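Local coordinates for phosphate-binding protein PstS 2 (Streptococcus pneumoniae, PDB 4H1X) that probably serves as the solute-binding component of the PstSACB ABC transporter, capturing phosphate outside the cell membrane for import, at residues N52-N64 with G69-K81. Residues are numbered along the deposited sequence; the frame is centred on the assembly and turned at random. Where two conformers were deposited one is given.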
ATOM      1  N   ASN A  52     -13.163 -10.106   1.396  1.00 17.91           N
ATOM      2  CA  ASN A  52     -12.396 -10.193   0.147  0.50 17.43           C
ATOM      3  C   ASN A  52     -11.991  -8.843  -0.458  1.00 21.40           C
ATOM      4  O   ASN A  52     -11.278  -8.826  -1.479  1.00 21.26           O
ATOM      5  CB  ASN A  52     -13.215 -10.973  -0.885  0.50 18.59           C
ATOM      6  CG  ASN A  52     -14.577 -10.381  -1.118  0.50 23.38           C
ATOM      7  OD1 ASN A  52     -15.447 -10.433  -0.248  0.50 19.44           O
ATOM      8  ND2 ASN A  52     -14.767  -9.748  -2.264  0.50 18.96           N
ATOM      9  N   SER A  53     -12.439  -7.718   0.126  1.00 15.72           N
ATOM     10  CA  SER A  53     -12.119  -6.392  -0.426  1.00 15.22           C
ATOM     11  C   SER A  53     -12.227  -5.293   0.612  1.00 19.94           C
ATOM     12  O   SER A  53     -12.818  -5.511   1.675  1.00 17.21           O
ATOM     13  CB  SER A  53     -13.080  -6.057  -1.569  1.00 18.10           C
ATOM     14  OG  SER A  53     -14.417  -6.024  -1.088  1.00 21.34           O
ATOM     15  N   THR A  54     -11.773  -4.075   0.233  1.00 18.41           N
ATOM     16  CA  THR A  54     -11.896  -2.872   1.051  1.00 19.05           C
ATOM     17  C   THR A  54     -13.387  -2.614   1.344  1.00 20.46           C
ATOM     18  O   THR A  54     -13.726  -2.359   2.503  1.00 17.65           O
ATOM     19  CB  THR A  54     -11.239  -1.679   0.340  1.00 26.10           C
ATOM     20  OG1 THR A  54      -9.937  -2.055  -0.085  1.00 26.02           O
ATOM     21  CG2 THR A  54     -11.148  -0.467   1.231  1.00 27.31           C
ATOM     22  N   GLU A  55     -14.270  -2.714   0.301  1.00 16.43           N
ATOM     23  CA  GLU A  55     -15.716  -2.507   0.418  0.50 17.24           C
ATOM     24  C   GLU A  55     -16.324  -3.512   1.415  1.00 20.31           C
ATOM     25  O   GLU A  55     -17.210  -3.167   2.194  1.00 20.39           O
ATOM     26  CB  GLU A  55     -16.389  -2.645  -0.964  0.50 19.21           C
ATOM     27  CG  GLU A  55     -16.022  -1.559  -1.979  0.50 29.97           C
ATOM     28  CD  GLU A  55     -14.578  -1.445  -2.446  0.50 43.78           C
ATOM     29  OE1 GLU A  55     -13.909  -2.491  -2.625  0.50 21.92           O
ATOM     30  OE2 GLU A  55     -14.118  -0.296  -2.640  0.50 39.37           O
ATOM     31  N   GLY A  56     -15.837  -4.752   1.346  1.00 14.84           N
ATOM     32  CA  GLY A  56     -16.302  -5.834   2.199  1.00 15.39           C
ATOM     33  C   GLY A  56     -15.950  -5.575   3.653  1.00 16.93           C
ATOM     34  O   GLY A  56     -16.790  -5.779   4.536  1.00 14.33           O
ATOM     35  N   VAL A  57     -14.712  -5.070   3.901  1.00 12.53           N
ATOM     36  CA  VAL A  57     -14.266  -4.719   5.267  1.00 10.99           C
ATOM     37  C   VAL A  57     -15.170  -3.587   5.785  1.00 14.46           C
ATOM     38  O   VAL A  57     -15.754  -3.737   6.857  1.00 12.44           O
ATOM     39  CB  VAL A  57     -12.753  -4.370   5.406  1.00 12.98           C
ATOM     40  CG1 VAL A  57     -12.434  -3.925   6.838  1.00 12.56           C
ATOM     41  CG2 VAL A  57     -11.887  -5.579   5.061  1.00 12.37           C
ATOM     42  N   LEU A  58     -15.353  -2.512   4.990  1.00 13.81           N
ATOM     43  CA  LEU A  58     -16.217  -1.362   5.347  1.00 14.75           C
ATOM     44  C   LEU A  58     -17.623  -1.806   5.714  1.00 17.08           C
ATOM     45  O   LEU A  58     -18.123  -1.397   6.760  1.00 17.30           O
ATOM     46  CB  LEU A  58     -16.285  -0.318   4.220  1.00 15.80           C
ATOM     47  CG  LEU A  58     -15.020   0.509   4.020  1.00 19.91           C
ATOM     48  CD1 LEU A  58     -15.095   1.309   2.743  1.00 22.08           C
ATOM     49  CD2 LEU A  58     -14.765   1.417   5.191  1.00 19.13           C
ATOM     50  N   SER A  59     -18.233  -2.680   4.899  1.00 15.27           N
ATOM     51  CA  SER A  59     -19.583  -3.204   5.127  1.00 15.12           C
ATOM     52  C   SER A  59     -19.656  -4.012   6.438  1.00 17.22           C
ATOM     53  O   SER A  59     -20.622  -3.860   7.196  1.00 16.10           O
ATOM     54  CB  SER A  59     -20.014  -4.078   3.950  1.00 19.56           C
ATOM     55  OG  SER A  59     -21.241  -4.734   4.237  1.00 31.22           O
ATOM     56  N   ALA A  60     -18.678  -4.918   6.662  1.00 12.36           N
ATOM     57  CA  ALA A  60     -18.636  -5.754   7.857  1.00 13.48           C
ATOM     58  C   ALA A  60     -18.471  -4.900   9.123  1.00 15.14           C
ATOM     59  O   ALA A  60     -19.114  -5.182  10.137  1.00 15.21           O
ATOM     60  CB  ALA A  60     -17.501  -6.758   7.754  1.00 14.72           C
ATOM     61  N   VAL A  61     -17.586  -3.876   9.082  1.00 11.23           N
ATOM     62  CA  VAL A  61     -17.358  -3.022  10.270  1.00 10.43           C
ATOM     63  C   VAL A  61     -18.597  -2.130  10.520  1.00 14.22           C
ATOM     64  O   VAL A  61     -19.080  -2.056  11.649  1.00 12.40           O
ATOM     65  CB  VAL A  61     -16.065  -2.193  10.128  1.00 12.23           C
ATOM     66  CG1 VAL A  61     -15.960  -1.159  11.244  1.00 12.17           C
ATOM     67  CG2 VAL A  61     -14.834  -3.105  10.108  1.00 11.78           C
ATOM     68  N   GLN A  62     -19.143  -1.504   9.459  1.00 15.11           N
ATOM     69  CA  GLN A  62     -20.370  -0.697   9.607  1.00 15.71           C
ATOM     70  C   GLN A  62     -21.551  -1.571  10.103  1.00 18.28           C
ATOM     71  O   GLN A  62     -22.410  -1.083  10.826  1.00 17.85           O
ATOM     72  CB  GLN A  62     -20.748  -0.021   8.272  1.00 16.91           C
ATOM     73  CG  GLN A  62     -21.873   1.018   8.433  1.00 25.59           C
ATOM     74  CD  GLN A  62     -22.367   1.627   7.142  1.00 45.68           C
ATOM     75  OE1 GLN A  62     -21.911   1.303   6.038  1.00 34.15           O
ATOM     76  NE2 GLN A  62     -23.319   2.546   7.257  1.00 46.91           N
ATOM     77  N   GLY A  63     -21.588  -2.838   9.684  1.00 15.71           N
ATOM     78  CA  GLY A  63     -22.678  -3.758   9.993  1.00 15.57           C
ATOM     79  C   GLY A  63     -22.653  -4.457  11.339  1.00 18.96           C
ATOM     80  O   GLY A  63     -23.632  -5.115  11.724  1.00 19.06           O
ATOM     81  N   ASN A  64     -21.537  -4.337  12.070  1.00 15.52           N
ATOM     82  CA  ASN A  64     -21.397  -5.027  13.344  1.00 15.43           C
ATOM     83  C   ASN A  64     -20.723  -4.110  14.367  1.00 17.08           C
ATOM     84  O   ASN A  64     -19.569  -3.732  14.171  1.00 14.87           O
ATOM     85  CB  ASN A  64     -20.613  -6.327  13.122  1.00 16.91           C
ATOM     86  CG  ASN A  64     -21.311  -7.273  12.145  1.00 34.21           C
ATOM     87  OD1 ASN A  64     -22.264  -7.999  12.504  1.00 21.83           O
ATOM     88  ND2 ASN A  64     -20.962  -7.165  10.850  1.00 26.46           N
ATOM     89  N   GLY A  69     -11.435  -3.805  11.715  1.00  8.78           N
ATOM     90  CA  GLY A  69     -10.797  -4.231  10.471  1.00  9.74           C
ATOM     91  C   GLY A  69      -9.766  -3.215  10.033  1.00 14.28           C
ATOM     92  O   GLY A  69      -9.525  -2.223  10.733  1.00 13.00           O
ATOM     93  N   TYR A  70      -9.129  -3.475   8.881  1.00 10.53           N
ATOM     94  CA  TYR A  70      -8.139  -2.540   8.361  1.00  9.39           C
ATOM     95  C   TYR A  70      -8.406  -2.314   6.877  1.00 11.91           C
ATOM     96  O   TYR A  70      -8.801  -3.243   6.159  1.00  9.83           O
ATOM     97  CB  TYR A  70      -6.685  -2.994   8.611  1.00 10.42           C
ATOM     98  CG  TYR A  70      -6.439  -4.432   8.194  1.00 11.73           C
ATOM     99  CD1 TYR A  70      -6.180  -4.761   6.864  1.00 12.48           C
ATOM    100  CD2 TYR A  70      -6.450  -5.463   9.131  1.00 12.15           C
ATOM    101  CE1 TYR A  70      -5.992  -6.090   6.471  1.00 13.36           C
ATOM    102  CE2 TYR A  70      -6.271  -6.790   8.748  1.00 13.01           C
ATOM    103  CZ  TYR A  70      -6.019  -7.098   7.424  1.00 14.09           C
ATOM    104  OH  TYR A  70      -5.841  -8.415   7.069  1.00 14.01           O
ATOM    105  N   ILE A  71      -8.215  -1.076   6.431  1.00  8.95           N
ATOM    106  CA  ILE A  71      -8.412  -0.685   5.029  1.00  8.61           C
ATOM    107  C   ILE A  71      -7.346   0.311   4.605  1.00 12.58           C
ATOM    108  O   ILE A  71      -6.723   0.986   5.449  1.00 10.24           O
ATOM    109  CB  ILE A  71      -9.826  -0.010   4.823  1.00 11.55           C
ATOM    110  CG1 ILE A  71      -9.952   1.307   5.678  1.00 12.62           C
ATOM    111  CG2 ILE A  71     -11.016  -0.984   5.066  1.00 12.27           C
ATOM    112  CD1 ILE A  71     -11.226   2.150   5.536  1.00 19.22           C
ATOM    113  N   SER A  72      -7.187   0.461   3.280  1.00 12.01           N
ATOM    114  CA  SER A  72      -6.331   1.498   2.716  0.50 11.53           C
ATOM    115  C   SER A  72      -6.877   2.846   3.214  1.00 14.42           C
ATOM    116  O   SER A  72      -8.100   3.061   3.184  1.00 14.02           O
ATOM    117  CB  SER A  72      -6.361   1.415   1.187  0.50 15.94           C
ATOM    118  OG  SER A  72      -5.846   0.178   0.724  0.50 22.31           O
ATOM    119  N   LEU A  73      -6.013   3.733   3.723  1.00 11.86           N
ATOM    120  CA  LEU A  73      -6.427   5.030   4.278  1.00 12.34           C
ATOM    121  C   LEU A  73      -7.297   5.870   3.311  1.00 15.74           C
ATOM    122  O   LEU A  73      -8.258   6.473   3.753  1.00 15.32           O
ATOM    123  CB  LEU A  73      -5.203   5.839   4.714  1.00 12.26           C
ATOM    124  CG  LEU A  73      -5.459   7.197   5.369  1.00 17.97           C
ATOM    125  CD1 LEU A  73      -6.375   7.074   6.618  1.00 18.79           C
ATOM    126  CD2 LEU A  73      -4.148   7.851   5.750  1.00 21.44           C
ATOM    127  N   GLY A  74      -6.966   5.869   2.016  1.00 14.87           N
ATOM    128  CA  GLY A  74      -7.718   6.612   1.004  1.00 15.37           C
ATOM    129  C   GLY A  74      -9.160   6.167   0.828  1.00 19.24           C
ATOM    130  O   GLY A  74      -9.968   6.892   0.232  1.00 19.25           O
ATOM    131  N   SER A  75      -9.493   4.974   1.332  1.00 14.86           N
ATOM    132  CA  SER A  75     -10.833   4.400   1.241  1.00 14.77           C
ATOM    133  C   SER A  75     -11.706   4.668   2.473  1.00 18.64           C
ATOM    134  O   SER A  75     -12.853   4.218   2.493  1.00 18.14           O
ATOM    135  CB  SER A  75     -10.739   2.898   1.011  1.00 17.88           C
ATOM    136  OG  SER A  75     -10.084   2.613  -0.217  1.00 23.82           O
ATOM    137  N   LEU A  76     -11.179   5.384   3.489  1.00 15.13           N
ATOM    138  CA  LEU A  76     -11.922   5.705   4.720  1.00 14.49           C
ATOM    139  C   LEU A  76     -13.136   6.567   4.403  1.00 20.20           C
ATOM    140  O   LEU A  76     -13.044   7.476   3.567  1.00 19.76           O
ATOM    141  CB  LEU A  76     -10.999   6.431   5.719  1.00 14.12           C
ATOM    142  CG  LEU A  76     -11.596   6.878   7.054  1.00 18.49           C
ATOM    143  CD1 LEU A  76     -12.112   5.684   7.859  1.00 16.60           C
ATOM    144  CD2 LEU A  76     -10.569   7.664   7.843  1.00 19.38           C
ATOM    145  N   THR A  77     -14.289   6.226   5.007  1.00 16.34           N
ATOM    146  CA  THR A  77     -15.538   6.985   4.874  1.00 17.55           C
ATOM    147  C   THR A  77     -16.116   7.259   6.249  1.00 23.10           C
ATOM    148  O   THR A  77     -15.704   6.624   7.226  1.00 21.42           O
ATOM    149  CB  THR A  77     -16.599   6.257   4.009  1.00 25.60           C
ATOM    150  OG1 THR A  77     -17.171   5.175   4.750  1.00 27.58           O
ATOM    151  CG2 THR A  77     -16.087   5.805   2.656  1.00 21.62           C
ATOM    152  N   LYS A  78     -17.142   8.141   6.309  1.00 19.97           N
ATOM    153  CA  LYS A  78     -17.881   8.486   7.534  1.00 20.55           C
ATOM    154  C   LYS A  78     -18.709   7.293   8.101  1.00 23.80           C
ATOM    155  O   LYS A  78     -19.215   7.413   9.214  1.00 25.05           O
ATOM    156  CB  LYS A  78     -18.827   9.673   7.261  1.00 24.05           C
ATOM    157  CG  LYS A  78     -19.935   9.347   6.255  1.00 41.51           C
ATOM    158  CD  LYS A  78     -20.950  10.459   6.070  1.00 52.78           C
ATOM    159  CE  LYS A  78     -21.771  10.241   4.818  1.00 64.76           C
ATOM    160  NZ  LYS A  78     -22.685   9.067   4.927  1.00 75.78           N
ATOM    161  N   SER A  79     -18.856   6.178   7.335  1.00 19.56           N
ATOM    162  CA  SER A  79     -19.646   5.011   7.742  0.50 19.13           C
ATOM    163  C   SER A  79     -18.922   4.163   8.800  1.00 20.07           C
ATOM    164  O   SER A  79     -19.527   3.270   9.406  1.00 17.23           O
ATOM    165  CB  SER A  79     -19.988   4.160   6.527  0.50 22.97           C
ATOM    166  OG  SER A  79     -20.836   4.882   5.649  0.50 31.57           O
ATOM    167  N   VAL A  80     -17.628   4.425   9.001  1.00 15.79           N
ATOM    168  CA  VAL A  80     -16.819   3.733  10.007  1.00 14.65           C
ATOM    169  C   VAL A  80     -15.952   4.785  10.721  1.00 18.01           C
ATOM    170  O   VAL A  80     -15.836   5.927  10.245  1.00 17.20           O
ATOM    171  CB  VAL A  80     -15.958   2.574   9.427  1.00 15.98           C
ATOM    172  CG1 VAL A  80     -16.802   1.456   8.802  1.00 16.00           C
ATOM    173  CG2 VAL A  80     -14.922   3.096   8.442  1.00 15.06           C
ATOM    174  N   LYS A  81     -15.292   4.386  11.811  1.00 13.26           N
ATOM    175  CA  LYS A  81     -14.430   5.302  12.556  1.00 12.72           C
ATOM    176  C   LYS A  81     -12.973   4.797  12.570  1.00 14.49           C
ATOM    177  O   LYS A  81     -12.733   3.670  12.986  1.00 13.02           O
ATOM    178  CB  LYS A  81     -14.951   5.457  13.982  1.00 14.39           C
ATOM    179  CG  LYS A  81     -14.086   6.389  14.828  1.00 21.65           C
ATOM    180  CD  LYS A  81     -14.737   6.786  16.135  1.00 27.02           C
ATOM    181  CE  LYS A  81     -14.593   5.754  17.207  1.00 23.95           C
ATOM    182  NZ  LYS A  81     -15.069   6.276  18.525  1.00 25.27           N
TER
HETATM  183  O   HOH W   1      -7.993  -1.722   1.750  1.00 19.51           O
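Helix 54-63 packs on strand 69-72 and on the loop that follows it through a row of aliphatic side chains: Val-57 and Leu-58 meet Ile-71, and Leu-58 and Val-61 meet Val-80. At the centre, CD2 of Leu-58 reaches between the two, 3.6 Å from CD1 of Ile-71 and 3.7 Å from CG2 of Val-80, and its side chain lies at roughly a right angle to both. Ile-71 has CG1 set between its backbone N and carbonyl carbon (chi1 62°), with CG2 turned to Val-57, whose CG1 sits 3.7 Å from it. That same Val-57 methyl and CG2 of Val-61 come down over Gly-69, where the lack of a side chain lets the helix settle on the strand's backbone. These are the helix and second strand of a beta-alpha-beta crossover in a lobe of the periplasmic-binding-protein fold: the helix joins strand 49-51 to strand 67-72, with strand 12-16 between the two and parallel to both, and residues 69-72 run at 140° to helix 54-63. On the far side of the strand Tyr-70 stacks on Phe-26 and bonds through OH to Arg-16 N. Near the helix start, CG2 of Thr-54 is pressed against CB of Ser-75 at 3.4 Å, closer than carbon atoms usually pack. With OG1 beside the backbone N (chi1 -50°), the methyl lies anti to that N, and OG1 bonds a water at 2.7 Å; the water accepts from Ser-72 N, bridging helix and strand end beside a bound citrate, probably from the crystallisation liquor. At the other end the extended chain of Gln-62 lies alongside Ser-79, its CG 3.4 Å from Ser-79 O, while Ser-79 N donates to Thr-77 OG1 in an ST turn.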